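DUF4973 domain-containing protein (Bacteroides thetaiotaomicron, PDB 4QNI) is of unknown function but probably serves as an auxiliary nutrient-binding protein of a gut Bacteroides. Local coordinates at residues Asp293-Tyr298 against Arg307-Gly312; Arg230-Ile235 against Cys251-Glu256; Asp170-Tyr175 against Leu316-Asn321. All coordinates share one frame; numbering follows the deposited sequence.

Contact 1: Asp293-Tyr298 against Arg307-Gly312. With EDO (1,2-ethanediol), chain E.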
loop_
_atom_site.group_PDB
_atom_site.type_symbol
_atom_site.label_atom_id
_atom_site.label_comp_id
_atom_site.label_asym_id
_atom_site.label_seq_id
_atom_site.Cartn_x
_atom_site.Cartn_y
_atom_site.Cartn_z
ATOM N N ASP A 293 -41.727 9.279 5.644
ATOM C CA ASP A 293 -42.044 10.648 5.293
ATOM C C ASP A 293 -42.142 11.495 6.565
ATOM O O ASP A 293 -43.129 11.408 7.301
ATOM C CB ASP A 293 -43.375 10.691 4.472
ATOM C CG ASP A 293 -43.628 11.998 3.751
ATOM O OD1 ASP A 293 -43.029 13.024 4.144
ATOM O OD2 ASP A 293 -44.487 12.022 2.867
ATOM N N TYR A 294 -41.113 12.291 6.830
ATOM C CA TYR A 294 -41.116 13.166 7.997
ATOM C C TYR A 294 -40.296 14.446 7.755
ATOM O O TYR A 294 -39.492 14.560 6.808
ATOM C CB TYR A 294 -40.650 12.436 9.284
ATOM C CG TYR A 294 -39.196 12.028 9.300
ATOM C CD1 TYR A 294 -38.208 12.911 9.736
ATOM C CD2 TYR A 294 -38.814 10.733 8.979
ATOM C CE1 TYR A 294 -36.863 12.533 9.774
ATOM C CE2 TYR A 294 -37.472 10.348 8.990
ATOM C CZ TYR A 294 -36.502 11.246 9.414
ATOM O OH TYR A 294 -35.187 10.870 9.459
ATOM N N TYR A 295 -40.530 15.402 8.651
ATOM C CA TYR A 295 -39.899 16.708 8.705
ATOM C C TYR A 295 -39.228 16.944 10.059
ATOM O O TYR A 295 -39.783 16.547 11.084
ATOM C CB TYR A 295 -40.952 17.788 8.511
ATOM C CG TYR A 295 -41.626 17.809 7.168
ATOM C CD1 TYR A 295 -42.773 17.052 6.931
ATOM C CD2 TYR A 295 -41.211 18.690 6.175
ATOM C CE1 TYR A 295 -43.442 17.115 5.707
ATOM C CE2 TYR A 295 -41.891 18.787 4.965
ATOM C CZ TYR A 295 -42.997 17.984 4.728
ATOM O OH TYR A 295 -43.667 18.069 3.536
ATOM N N PHE A 296 -38.098 17.668 10.081
ATOM C CA PHE A 296 -37.442 18.053 11.335
ATOM C C PHE A 296 -36.569 19.274 11.106
ATOM O O PHE A 296 -36.170 19.540 9.971
ATOM C CB PHE A 296 -36.615 16.888 11.943
ATOM C CG PHE A 296 -35.265 16.674 11.311
ATOM C CD1 PHE A 296 -35.141 15.972 10.118
ATOM C CD2 PHE A 296 -34.109 17.178 11.907
ATOM C CE1 PHE A 296 -33.892 15.777 9.531
ATOM C CE2 PHE A 296 -32.859 16.989 11.316
ATOM C CZ PHE A 296 -32.758 16.275 10.139
ATOM N N ASN A 297 -36.209 19.966 12.197
ATOM C CA ASN A 297 -35.333 21.130 12.159
ATOM C C ASN A 297 -33.938 20.779 12.634
ATOM O O ASN A 297 -33.768 20.286 13.755
ATOM C CB ASN A 297 -35.883 22.268 13.035
ATOM C CG ASN A 297 -37.227 22.817 12.626
ATOM O OD1 ASN A 297 -37.529 22.978 11.444
ATOM N ND2 ASN A 297 -38.036 23.187 13.607
ATOM N N TYR A 298 -32.938 21.001 11.786
ATOM C CA TYR A 298 -31.556 20.838 12.194
ATOM C C TYR A 298 -31.082 22.236 12.622
ATOM O O TYR A 298 -31.373 23.216 11.925
ATOM C CB TYR A 298 -30.668 20.212 11.107
ATOM C CG TYR A 298 -29.232 20.098 11.564
ATOM C CD1 TYR A 298 -28.881 19.260 12.617
ATOM C CD2 TYR A 298 -28.237 20.909 11.018
ATOM C CE1 TYR A 298 -27.581 19.231 13.118
ATOM C CE2 TYR A 298 -26.921 20.856 11.487
ATOM C CZ TYR A 298 -26.602 20.023 12.542
ATOM O OH TYR A 298 -25.314 19.974 13.024
ATOM N N ARG A 307 -34.901 23.390 8.096
ATOM C CA ARG A 307 -35.984 22.414 8.125
ATOM C C ARG A 307 -35.855 21.426 6.966
ATOM O O ARG A 307 -35.955 21.804 5.792
ATOM C CB ARG A 307 -37.344 23.105 8.112
ATOM C CG ARG A 307 -38.484 22.120 8.294
ATOM C CD ARG A 307 -39.681 22.805 8.904
ATOM N NE ARG A 307 -40.737 21.865 9.274
ATOM C CZ ARG A 307 -40.762 21.155 10.396
ATOM N NH1 ARG A 307 -39.762 21.245 11.268
ATOM N NH2 ARG A 307 -41.783 20.354 10.658
ATOM N N TYR A 308 -35.624 20.152 7.304
ATOM C CA TYR A 308 -35.478 19.097 6.306
ATOM C C TYR A 308 -36.719 18.276 6.143
ATOM O O TYR A 308 -37.427 18.031 7.118
ATOM C CB TYR A 308 -34.338 18.150 6.684
ATOM C CG TYR A 308 -32.969 18.747 6.486
ATOM C CD1 TYR A 308 -32.379 18.777 5.228
ATOM C CD2 TYR A 308 -32.251 19.263 7.561
ATOM C CE1 TYR A 308 -31.108 19.303 5.039
ATOM C CE2 TYR A 308 -30.978 19.797 7.384
ATOM C CZ TYR A 308 -30.409 19.815 6.118
ATOM O OH TYR A 308 -29.153 20.333 5.907
ATOM N N HIS A 309 -36.970 17.842 4.896
ATOM C CA HIS A 309 -37.990 16.889 4.526
ATOM C C HIS A 309 -37.268 15.604 4.115
ATOM O O HIS A 309 -36.557 15.577 3.112
ATOM C CB HIS A 309 -38.933 17.411 3.430
ATOM C CG HIS A 309 -40.112 16.511 3.162
ATOM N ND1 HIS A 309 -40.991 16.769 2.125
ATOM C CD2 HIS A 309 -40.526 15.392 3.811
ATOM C CE1 HIS A 309 -41.901 15.805 2.173
ATOM N NE2 HIS A 309 -41.656 14.950 3.166
ATOM N N VAL A 310 -37.410 14.566 4.933
ATOM C CA VAL A 310 -36.803 13.239 4.742
ATOM C C VAL A 310 -37.906 12.330 4.229
ATOM O O VAL A 310 -38.953 12.231 4.876
ATOM C CB VAL A 310 -36.191 12.746 6.078
ATOM C CG1 VAL A 310 -35.522 11.380 5.926
ATOM C CG2 VAL A 310 -35.224 13.791 6.646
ATOM N N LYS A 311 -37.700 11.690 3.056
ATOM C CA LYS A 311 -38.750 10.889 2.436
ATOM C C LYS A 311 -38.201 9.777 1.537
ATOM O O LYS A 311 -37.186 9.971 0.868
ATOM C CB LYS A 311 -39.648 11.827 1.607
ATOM C CG LYS A 311 -40.909 11.224 1.038
ATOM C CD LYS A 311 -41.625 12.264 0.240
ATOM C CE LYS A 311 -42.808 11.720 -0.512
ATOM N NZ LYS A 311 -43.525 12.805 -1.245
ATOM N N GLY A 312 -38.906 8.640 1.505
ATOM C CA GLY A 312 -38.531 7.519 0.670
ATOM C C GLY A 312 -38.546 6.144 1.301
ATOM O O GLY A 312 -39.324 5.841 2.224
HETATM C C1 EDO E . -33.803 7.589 8.213
HETATM O O1 EDO E . -34.688 8.415 8.943
HETATM C C2 EDO E . -33.566 8.170 6.830
HETATM O O2 EDO E . -32.791 9.350 6.927
HETATM O O HOH W 1 -44.788 14.308 1.336
#
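Y295 and H309 stack face to face where two antiparallel strands of a beta hairpin, 282-298 and 306-321, pair. Their ring centroids are 3.9 Å apart and the planes differ by 16°. H309 swings its ring over Y295 because CG stands anti to the backbone N (chi1 -172°). At the ring edge H309 NE2 donates to D293 OD1 at 2.6 Å, on the syn side but tilted well out of the carboxylate plane. ND1 is hydrogen-bonded to E196, so both ring nitrogens are engaged. D293 OD2 takes a water that also bonds K311 NZ. N297 and R307 end this face. R307 NH1 gives N297 OD1 a 2.8 Å bond within the guanidinium plane but from above the amide carbonyl plane. NH1 also reaches the G258 carbonyl, while NH2 lies 3.4 Å from Y295 CB.

The other face is mostly apolar. V310 CB sits over the Y294 ring, 3.8 Å from its centroid, a CH-pi contact. V310 CG2 meets the edge of F296, with CE1 3.7 Å away. F296 holds CG between the backbone N and the carbonyl carbon (chi1 79°), which brings CE1 to V310 and to Y308 CB. Four backbone bonds join the Y294-V310 and F296-Y308 pairs. With carboxylates at both ring nitrogens, H309 would probably be biased toward its protonated, positively charged form.

Contact 2: Arg230-Ile235 against Cys251-Glu256. With EDO (1,2-ethanediol), chain G.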
loop_
_atom_site.group_PDB
_atom_site.type_symbol
_atom_site.label_atom_id
_atom_site.label_comp_id
_atom_site.label_asym_id
_atom_site.label_seq_id
_atom_site.Cartn_x
_atom_site.Cartn_y
_atom_site.Cartn_z
ATOM N N ARG A 230 -25.634 14.670 17.704
ATOM C CA ARG A 230 -26.370 13.419 17.372
ATOM C C ARG A 230 -27.649 13.196 18.172
ATOM O O ARG A 230 -28.722 12.947 17.611
ATOM C CB ARG A 230 -25.510 12.171 17.756
ATOM C CG ARG A 230 -24.352 11.829 16.908
ATOM C CD ARG A 230 -23.787 10.455 17.194
ATOM N NE ARG A 230 -23.410 10.156 18.574
ATOM C CZ ARG A 230 -22.259 10.510 19.143
ATOM N NH1 ARG A 230 -21.396 11.279 18.493
ATOM N NH2 ARG A 230 -21.995 10.154 20.387
ATOM N N ARG A 231 -27.462 13.148 19.520
ATOM C CA ARG A 231 -28.431 12.754 20.551
ATOM C C ARG A 231 -29.730 13.575 20.499
ATOM O O ARG A 231 -30.781 13.084 20.919
ATOM C CB ARG A 231 -27.771 12.815 21.946
ATOM C CG ARG A 231 -26.568 11.855 22.098
ATOM C CD ARG A 231 -25.741 12.188 23.331
ATOM N NE ARG A 231 -24.596 11.299 23.560
ATOM C CZ ARG A 231 -23.372 11.475 23.049
ATOM N NH1 ARG A 231 -23.135 12.462 22.190
ATOM N NH2 ARG A 231 -22.386 10.632 23.360
ATOM N N LYS A 232 -29.666 14.791 19.943
ATOM C CA LYS A 232 -30.830 15.656 19.764
ATOM C C LYS A 232 -31.690 15.186 18.563
ATOM O O LYS A 232 -32.828 15.630 18.427
ATOM C CB LYS A 232 -30.361 17.118 19.523
ATOM C CG LYS A 232 -30.513 18.075 20.705
ATOM C CD LYS A 232 -30.133 19.544 20.350
ATOM C CE LYS A 232 -31.258 20.366 19.724
ATOM N NZ LYS A 232 -30.972 21.833 19.730
ATOM N N TYR A 233 -31.148 14.295 17.700
ATOM C CA TYR A 233 -31.813 13.896 16.453
ATOM C C TYR A 233 -32.081 12.369 16.276
ATOM O O TYR A 233 -31.928 11.859 15.159
ATOM C CB TYR A 233 -30.971 14.428 15.281
ATOM C CG TYR A 233 -30.765 15.926 15.371
ATOM C CD1 TYR A 233 -31.781 16.812 15.011
ATOM C CD2 TYR A 233 -29.576 16.460 15.867
ATOM C CE1 TYR A 233 -31.612 18.187 15.121
ATOM C CE2 TYR A 233 -29.398 17.839 15.983
ATOM C CZ TYR A 233 -30.421 18.696 15.616
ATOM O OH TYR A 233 -30.267 20.056 15.736
ATOM N N LYS A 234 -32.581 11.671 17.326
ATOM C CA LYS A 234 -32.896 10.236 17.194
ATOM C C LYS A 234 -34.338 9.996 16.718
ATOM O O LYS A 234 -35.302 10.433 17.362
ATOM C CB LYS A 234 -32.646 9.470 18.500
ATOM C CG LYS A 234 -31.180 9.501 18.927
ATOM C CD LYS A 234 -31.024 9.179 20.398
ATOM C CE LYS A 234 -31.001 7.697 20.673
ATOM N NZ LYS A 234 -31.106 7.455 22.123
ATOM N N ILE A 235 -34.477 9.260 15.600
ATOM C CA ILE A 235 -35.777 8.914 15.025
ATOM C C ILE A 235 -36.004 7.403 15.240
ATOM O O ILE A 235 -35.277 6.585 14.688
ATOM C CB ILE A 235 -35.865 9.325 13.519
ATOM C CG1 ILE A 235 -35.485 10.814 13.272
ATOM C CG2 ILE A 235 -37.236 8.966 12.925
ATOM C CD1 ILE A 235 -36.229 11.958 14.154
ATOM N N CYS A 251 -40.285 10.332 17.637
ATOM C CA CYS A 251 -39.173 11.112 18.142
ATOM C C CYS A 251 -39.507 11.534 19.553
ATOM O O CYS A 251 -40.512 12.210 19.756
ATOM C CB CYS A 251 -38.922 12.308 17.235
ATOM S SG CYS A 251 -37.516 13.314 17.729
ATOM N N ASP A 252 -38.685 11.120 20.533
ATOM C CA ASP A 252 -38.921 11.418 21.951
ATOM C C ASP A 252 -38.762 12.911 22.277
ATOM O O ASP A 252 -39.404 13.380 23.215
ATOM C CB ASP A 252 -38.024 10.555 22.846
ATOM C CG ASP A 252 -38.482 9.109 22.944
ATOM O OD1 ASP A 252 -39.688 8.844 22.705
ATOM O OD2 ASP A 252 -37.652 8.246 23.303
ATOM N N ASN A 253 -37.959 13.660 21.505
ATOM C CA ASN A 253 -37.834 15.113 21.667
ATOM C C ASN A 253 -38.390 15.812 20.408
ATOM O O ASN A 253 -37.767 16.727 19.873
ATOM C CB ASN A 253 -36.381 15.536 21.973
ATOM C CG ASN A 253 -35.399 15.213 20.888
ATOM O OD1 ASN A 253 -35.454 14.142 20.249
ATOM N ND2 ASN A 253 -34.510 16.162 20.630
ATOM N N ALA A 254 -39.575 15.383 19.955
ATOM C CA ALA A 254 -40.273 15.925 18.775
ATOM C C ALA A 254 -40.424 17.466 18.792
ATOM O O ALA A 254 -40.135 18.113 17.776
ATOM C CB ALA A 254 -41.645 15.293 18.662
ATOM N N GLU A 255 -40.873 18.044 19.939
ATOM C CA GLU A 255 -41.118 19.487 20.090
ATOM C C GLU A 255 -39.848 20.336 19.940
ATOM O O GLU A 255 -39.915 21.447 19.409
ATOM C CB GLU A 255 -41.789 19.816 21.444
ATOM C CG GLU A 255 -43.064 19.036 21.738
ATOM C CD GLU A 255 -44.206 19.220 20.756
ATOM O OE1 GLU A 255 -44.931 20.236 20.865
ATOM O OE2 GLU A 255 -44.385 18.337 19.883
ATOM N N GLU A 256 -38.709 19.815 20.397
ATOM C CA GLU A 256 -37.434 20.507 20.339
ATOM C C GLU A 256 -36.925 20.681 18.893
ATOM O O GLU A 256 -36.455 21.770 18.540
ATOM C CB GLU A 256 -36.403 19.750 21.186
ATOM C CG GLU A 256 -35.073 20.475 21.339
ATOM C CD GLU A 256 -34.021 19.784 22.184
ATOM O OE1 GLU A 256 -34.165 18.570 22.463
ATOM O OE2 GLU A 256 -33.039 20.464 22.560
HETATM C C1 EDO G . -33.012 4.772 22.912
HETATM O O1 EDO G . -31.771 4.605 22.238
HETATM C C2 EDO G . -33.066 3.888 24.178
HETATM O O2 EDO G . -32.359 4.522 25.240
HETATM O O HOH W 2 -33.216 12.588 20.163
HETATM O O HOH W 3 -36.330 9.554 19.621
#
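This contact joins two connections at one end of the large antiparallel sheet of the C-terminal domain. A short 3-10 turn at 231-232 leads into strand 234-240. The loop 251-256 follows strand 244-250, the next strand of the sheet. N253 is the hub between them. Its CG stands between the backbone N and the carbonyl carbon (chi1 62°), and this holds the amide against the turn. N253 ND2 donates to K232 O at 2.8 Å in a nearly straight bond, 171° at the hydrogen. The acceptor lies in the amide plane, but the donor is tilted 30° from the carbonyl plane of K232. The same ND2 gives its second hydrogen to E256 OE1 at 3.0 Å, again close to the amide plane, though it meets the carboxylate from above its plane. These two bonds and a water on OD1 fix the rotation of the amide.

That water also bonds R231 O and K234 N. It therefore ties the loop to the turn where the strand begins. E256 runs out extended and meets the bent chain of K232 at about a right angle. K232 CE comes to 3.4 Å from E256 OE2, and the K232 NZ to E256 OE2 salt bridge is long. K234 turns its ammonium elsewhere, to D131 and to a bound ethanediol, with F217 as its cation-pi partner. A second water links K234 O to D252 N. Next to it is the buried, apolar end of the contact, where I235 CD1 lies 4.0 Å from C251 SG.

Contact 3: Asp170-Tyr175 against Leu316-Asn321. With EDO (1,2-ethanediol), chain J; EDO (1,2-ethanediol), chain F.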
loop_
_atom_site.group_PDB
_atom_site.type_symbol
_atom_site.label_atom_id
_atom_site.label_comp_id
_atom_site.label_asym_id
_atom_site.label_seq_id
_atom_site.Cartn_x
_atom_site.Cartn_y
_atom_site.Cartn_z
ATOM N N ASP A 170 -33.671 -8.200 14.010
ATOM C CA ASP A 170 -33.974 -8.528 12.605
ATOM C C ASP A 170 -33.958 -7.310 11.679
ATOM O O ASP A 170 -34.034 -7.473 10.483
ATOM C CB ASP A 170 -35.370 -9.216 12.497
ATOM C CG ASP A 170 -35.493 -10.565 13.191
ATOM O OD1 ASP A 170 -34.458 -11.223 13.400
ATOM O OD2 ASP A 170 -36.630 -10.979 13.483
ATOM N N TYR A 171 -33.857 -6.109 12.210
ATOM C CA TYR A 171 -34.066 -4.884 11.446
ATOM C C TYR A 171 -32.943 -3.890 11.513
ATOM O O TYR A 171 -33.117 -2.757 11.047
ATOM C CB TYR A 171 -35.338 -4.190 12.017
ATOM C CG TYR A 171 -36.468 -5.142 12.341
ATOM C CD1 TYR A 171 -37.253 -5.700 11.328
ATOM C CD2 TYR A 171 -36.714 -5.540 13.653
ATOM C CE1 TYR A 171 -38.253 -6.641 11.621
ATOM C CE2 TYR A 171 -37.733 -6.447 13.959
ATOM C CZ TYR A 171 -38.495 -6.999 12.941
ATOM O OH TYR A 171 -39.470 -7.912 13.261
ATOM N N SER A 172 -31.816 -4.270 12.112
ATOM C CA SER A 172 -30.733 -3.327 12.306
ATOM C C SER A 172 -29.528 -3.618 11.426
ATOM O O SER A 172 -29.297 -4.735 10.987
ATOM C CB SER A 172 -30.314 -3.312 13.777
ATOM O OG SER A 172 -29.824 -4.589 14.143
ATOM N N GLY A 173 -28.725 -2.592 11.261
ATOM C CA GLY A 173 -27.516 -2.611 10.479
ATOM C C GLY A 173 -27.438 -1.338 9.675
ATOM O O GLY A 173 -28.163 -0.368 9.952
ATOM N N ASP A 174 -26.582 -1.363 8.644
ATOM C CA ASP A 174 -26.357 -0.230 7.768
ATOM C C ASP A 174 -27.247 -0.362 6.549
ATOM O O ASP A 174 -27.010 -1.155 5.622
ATOM C CB ASP A 174 -24.855 -0.067 7.413
ATOM C CG ASP A 174 -23.960 0.256 8.619
ATOM O OD1 ASP A 174 -24.499 0.514 9.715
ATOM O OD2 ASP A 174 -22.731 0.229 8.469
ATOM N N TYR A 175 -28.312 0.415 6.588
ATOM C CA TYR A 175 -29.278 0.488 5.500
ATOM C C TYR A 175 -28.696 1.255 4.349
ATOM O O TYR A 175 -27.856 2.127 4.556
ATOM C CB TYR A 175 -30.535 1.232 5.984
ATOM C CG TYR A 175 -31.511 0.393 6.764
ATOM C CD1 TYR A 175 -31.318 0.142 8.124
ATOM C CD2 TYR A 175 -32.701 -0.034 6.185
ATOM C CE1 TYR A 175 -32.250 -0.594 8.862
ATOM C CE2 TYR A 175 -33.657 -0.722 6.921
ATOM C CZ TYR A 175 -33.410 -1.040 8.245
ATOM O OH TYR A 175 -34.328 -1.816 8.910
ATOM N N LEU A 316 -32.304 -2.551 3.814
ATOM C CA LEU A 316 -31.245 -3.240 4.502
ATOM C C LEU A 316 -31.057 -4.601 3.871
ATOM O O LEU A 316 -32.022 -5.336 3.743
ATOM C CB LEU A 316 -31.594 -3.401 5.985
ATOM C CG LEU A 316 -30.587 -4.214 6.834
ATOM C CD1 LEU A 316 -29.294 -3.450 7.020
ATOM C CD2 LEU A 316 -31.230 -4.662 8.179
ATOM N N SER A 317 -29.827 -4.947 3.511
ATOM C CA SER A 317 -29.478 -6.280 3.002
ATOM C C SER A 317 -28.561 -6.987 4.024
ATOM O O SER A 317 -27.708 -6.368 4.644
ATOM C CB SER A 317 -28.815 -6.203 1.629
ATOM O OG SER A 317 -27.651 -5.401 1.662
ATOM N N ARG A 318 -28.779 -8.255 4.215
ATOM C CA ARG A 318 -28.020 -9.063 5.147
ATOM C C ARG A 318 -27.710 -10.370 4.457
ATOM O O ARG A 318 -28.620 -11.028 3.950
ATOM C CB ARG A 318 -28.825 -9.262 6.443
ATOM C CG ARG A 318 -28.028 -9.870 7.548
ATOM C CD ARG A 318 -28.826 -10.043 8.818
ATOM N NE ARG A 318 -28.994 -8.797 9.569
ATOM C CZ ARG A 318 -29.630 -8.732 10.736
ATOM N NH1 ARG A 318 -30.126 -9.833 11.294
ATOM N NH2 ARG A 318 -29.788 -7.563 11.349
ATOM N N ASP A 319 -26.440 -10.739 4.404
ATOM C CA ASP A 319 -26.059 -11.970 3.736
ATOM C C ASP A 319 -25.917 -13.058 4.729
ATOM O O ASP A 319 -25.174 -12.927 5.703
ATOM C CB ASP A 319 -24.777 -11.786 2.915
ATOM C CG ASP A 319 -24.932 -10.699 1.869
ATOM O OD1 ASP A 319 -25.951 -10.721 1.137
ATOM O OD2 ASP A 319 -24.107 -9.759 1.868
ATOM N N ILE A 320 -26.671 -14.133 4.494
ATOM C CA ILE A 320 -26.725 -15.316 5.337
ATOM C C ILE A 320 -26.098 -16.458 4.583
ATOM O O ILE A 320 -26.601 -16.867 3.540
ATOM C CB ILE A 320 -28.189 -15.643 5.770
ATOM C CG1 ILE A 320 -29.026 -14.390 6.202
ATOM C CG2 ILE A 320 -28.252 -16.794 6.776
ATOM C CD1 ILE A 320 -28.627 -13.651 7.435
ATOM N N ASN A 321 -24.984 -16.957 5.103
ATOM C CA ASN A 321 -24.262 -18.095 4.542
ATOM C C ASN A 321 -24.831 -19.324 5.196
ATOM O O ASN A 321 -24.482 -19.595 6.339
ATOM C CB ASN A 321 -22.743 -17.942 4.824
ATOM C CG ASN A 321 -21.858 -19.074 4.338
ATOM O OD1 ASN A 321 -22.306 -20.193 4.066
ATOM N ND2 ASN A 321 -20.566 -18.801 4.216
HETATM C C1 EDO J . -24.732 -4.095 8.628
HETATM O O1 EDO J . -23.326 -4.198 8.377
HETATM C C2 EDO J . -25.605 -4.367 7.349
HETATM O O2 EDO J . -25.938 -5.771 7.119
HETATM C C1 EDO F . -33.726 -10.531 8.961
HETATM O O1 EDO F . -33.279 -9.464 8.138
HETATM C C2 EDO F . -32.582 -11.567 9.145
HETATM O O2 EDO F . -33.020 -12.658 9.955
HETATM O O HOH W 4 -31.771 -10.965 13.547
HETATM O O HOH W 5 -27.716 -2.687 3.649
#
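L316, R318 and Y175 bury the most surface here, with L316 well ahead. L316 lies across the Y175 ring at about a right angle. Its CB stands over one ring face, 3.6 Å from the centroid and 15° off the normal, a CH-pi contact. The two methyls of L316 reach past the ring to the backbone of 172-174. CD1 is 3.5 Å from D174 O, and CD2 is 3.4 Å from S172 O. The ring of Y175 is anchored at its far end, where OH donates to Y171 O at 2.6 Å. An alanine at Y175 would remove the ring and its hydroxyl, which would probably open a gap beside L316 CB and take the side-chain bond from the Y171 carbonyl.

R318 supplies the polar half. Its chain bends at chi3 (-78°), which turns the guanidinium toward the loop. NH2 donates to S172 O at 2.9 Å, in the carbonyl plane and on a lone pair. The acceptor also lies in the guanidinium plane. NH2 has a second acceptor in the N169 carbonyl, so one nitrogen grips the bend twice. NH1 reaches D170 OD1 only through a water. Another water joins D174 O to S317 N, bridging the two backbones.

The short segments 173-175 and 316-321 run at 132° to each other, and their strands are not direct sheet neighbours. Strand 173-176 pairs with 205-210, at one edge of the large sheet. L316 and R318 pair with strand 282-298, whose V287 and I289 also touch Y175.

How the contacts relate
From the N terminus, the chain leaves the first domain and enters contact 3 at 170-175. Its partner, 316-321, does not come until 141 residues later, so contact 3 closes a long loop that holds nearly the whole C-terminal sheet. Contacts 1 and 2 both nest inside this loop, in series. Contact 2 closes first, around the hairpin of strands 234-240 and 244-250. Contact 1 follows and closes the hairpin of 282-298 and 306-321. The two touch where Y233 packs on Y298 and F296. Contact 3 lies about 24 Å from contact 1, centre to centre, farther along strand 306-321, and ties the first strand of the sheet in chain order to the last.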